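Local coordinates for glucosidase (Croceicoccus marinus, PDB 5Z3K), which probably hydrolyses O-glycosidic bonds as a beta-glucosidase of glycoside hydrolase family 39, at residues T425-H430 against S463-N468. Numbering follows the deposited sequence.
Sequences TLEIGH and SVTVQN
With CG1 of Ile428 turned beside its own backbone N (chi1 -51°) and CG1 of Val464 set between backbone N and carbonyl carbon (chi1 47°), the two branched side chains lie side by side. Ile428 CB comes 3.7 Å from Val464 CG1. The same methyl of Val464 also meets Ile428 CD1, while Val466 CG2 is a looser neighbour of that CD1. Beta-branched aliphatic residues suit this buried face because they fit extended backbone and bring no polar side-chain group that would need a partner; Ile480 of strand 474-482 packs on both Ile428 and Val464. The backbones run antiparallel, with Ile428–Val464 and Leu426–Val466 as hydrogen-bonded pairs. Ile428 N donates to Val464 O almost straight (2.8 Å, 171°), whereas the bond from Leu426 N to Val466 O is clearly more bent. Strand 464-469 is an outermost strand of the mixed beta sheet that accompanies the parallel (beta/alpha)8 barrel, and strand 423-429 joins it to strand 6-13. On the other face, Thr425 OG1 lies 3.7 Å from Thr465 CG2, a van der Waals contact between side chains that cross at a slant; threonine suits this face because its beta branch favours extended backbone while its hydroxyl can face solvent. Glu427, extended and exposed, reaches across through water: one bridges OE1 to Thr465 OG1, another OE2 to Ser463 OG. Ser463, just before the strand, is small and carries a hydroxyl whose OG binds a further water that accepts from His430 N.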
loop_
_atom_site.group_PDB
_atom_site.type_symbol
_atom_site.label_atom_id
_atom_site.label_comp_id
_atom_site.label_asym_id
_atom_site.label_seq_id
_atom_site.Cartn_x
_atom_site.Cartn_y
_atom_site.Cartn_z
ATOM N N THR A 425 -0.548 9.805 -28.282
ATOM C CA THR A 425 -1.893 10.089 -28.751
ATOM C C THR A 425 -2.766 8.919 -28.330
ATOM O O THR A 425 -2.302 7.782 -28.284
ATOM C CB THR A 425 -1.953 10.335 -30.268
ATOM O OG1 THR A 425 -3.303 10.635 -30.641
ATOM C CG2 THR A 425 -1.465 9.108 -31.034
ATOM N N LEU A 426 -4.016 9.217 -27.969
ATOM C CA LEU A 426 -4.892 8.265 -27.300
ATOM C C LEU A 426 -6.268 8.335 -27.942
ATOM O O LEU A 426 -6.893 9.395 -27.935
ATOM C CB LEU A 426 -4.990 8.586 -25.797
ATOM C CG LEU A 426 -6.168 7.975 -25.029
ATOM C CD1 LEU A 426 -6.056 6.441 -24.986
ATOM C CD2 LEU A 426 -6.260 8.552 -23.604
ATOM N N GLU A 427 -6.756 7.220 -28.482
ATOM C CA GLU A 427 -8.082 7.193 -29.095
ATOM C C GLU A 427 -9.035 6.396 -28.213
ATOM O O GLU A 427 -8.822 5.198 -27.980
ATOM C CB GLU A 427 -8.038 6.602 -30.503
ATOM C CG GLU A 427 -9.418 6.503 -31.148
ATOM C CD GLU A 427 -9.378 6.486 -32.669
ATOM O OE1 GLU A 427 -8.303 6.728 -33.261
ATOM O OE2 GLU A 427 -10.440 6.241 -33.274
ATOM N N ILE A 428 -10.087 7.051 -27.736
ATOM C CA ILE A 428 -11.111 6.413 -26.925
ATOM C C ILE A 428 -12.360 6.271 -27.781
ATOM O O ILE A 428 -12.922 7.269 -28.238
ATOM C CB ILE A 428 -11.412 7.210 -25.646
ATOM C CG1 ILE A 428 -10.125 7.537 -24.882
ATOM C CG2 ILE A 428 -12.356 6.430 -24.767
ATOM C CD1 ILE A 428 -9.678 8.988 -25.001
ATOM N N GLY A 429 -12.795 5.040 -28.000
ATOM C CA GLY A 429 -13.986 4.811 -28.787
ATOM C C GLY A 429 -15.126 4.238 -27.972
ATOM O O GLY A 429 -14.921 3.781 -26.845
ATOM N N HIS A 430 -16.335 4.287 -28.538
ATOM C CA HIS A 430 -17.523 3.674 -27.947
ATOM C C HIS A 430 -17.815 4.202 -26.542
ATOM O O HIS A 430 -18.085 3.430 -25.617
ATOM C CB HIS A 430 -17.391 2.150 -27.927
ATOM C CG HIS A 430 -17.163 1.555 -29.278
ATOM N ND1 HIS A 430 -18.153 1.483 -30.234
ATOM C CD2 HIS A 430 -16.055 1.018 -29.841
ATOM C CE1 HIS A 430 -17.669 0.916 -31.325
ATOM N NE2 HIS A 430 -16.398 0.626 -31.114
ATOM N N SER A 463 -16.532 9.010 -29.948
ATOM C CA SER A 463 -15.094 8.829 -29.923
ATOM C C SER A 463 -14.426 10.147 -29.575
ATOM O O SER A 463 -14.935 11.225 -29.895
ATOM C CB SER A 463 -14.552 8.332 -31.267
ATOM O OG SER A 463 -14.865 6.967 -31.469
ATOM N N VAL A 464 -13.275 10.051 -28.921
ATOM C CA VAL A 464 -12.476 11.221 -28.598
ATOM C C VAL A 464 -11.010 10.852 -28.771
ATOM O O VAL A 464 -10.589 9.736 -28.435
ATOM C CB VAL A 464 -12.772 11.735 -27.170
ATOM C CG1 VAL A 464 -12.781 10.584 -26.196
ATOM C CG2 VAL A 464 -11.750 12.779 -26.751
ATOM N N THR A 465 -10.241 11.779 -29.328
ATOM C CA THR A 465 -8.803 11.638 -29.458
ATOM C C THR A 465 -8.141 12.687 -28.585
ATOM O O THR A 465 -8.512 13.863 -28.637
ATOM C CB THR A 465 -8.348 11.791 -30.909
ATOM O OG1 THR A 465 -8.931 10.751 -31.691
ATOM C CG2 THR A 465 -6.838 11.681 -31.007
ATOM N N VAL A 466 -7.179 12.251 -27.781
ATOM C CA VAL A 466 -6.434 13.111 -26.876
ATOM C C VAL A 466 -4.958 12.921 -27.178
ATOM O O VAL A 466 -4.490 11.784 -27.274
ATOM C CB VAL A 466 -6.725 12.762 -25.402
ATOM C CG1 VAL A 466 -5.746 13.474 -24.488
ATOM C CG2 VAL A 466 -8.174 13.098 -25.052
ATOM N N GLN A 467 -4.219 14.017 -27.306
ATOM C CA GLN A 467 -2.780 13.886 -27.487
ATOM C C GLN A 467 -2.074 14.946 -26.664
ATOM O O GLN A 467 -2.593 16.046 -26.469
ATOM C CB GLN A 467 -2.361 13.999 -28.966
ATOM C CG GLN A 467 -2.592 15.377 -29.578
ATOM C CD GLN A 467 -1.920 15.538 -30.938
ATOM O OE1 GLN A 467 -0.910 14.892 -31.226
ATOM N NE2 GLN A 467 -2.485 16.395 -31.783
ATOM N N ASN A 468 -0.882 14.603 -26.187
ATOM C CA ASN A 468 -0.126 15.526 -25.355
ATOM C C ASN A 468 1.338 15.154 -25.394
ATOM O O ASN A 468 1.697 13.994 -25.637
ATOM C CB ASN A 468 -0.615 15.524 -23.900
ATOM C CG ASN A 468 -1.860 16.355 -23.711
ATOM O OD1 ASN A 468 -2.962 15.818 -23.530
ATOM N ND2 ASN A 468 -1.705 17.674 -23.787
HETATM O O HOH W 1 -7.151 8.928 -33.177
HETATM O O HOH W 2 -12.634 5.436 -31.903
HETATM O O HOH W 3 -16.880 5.111 -31.275
#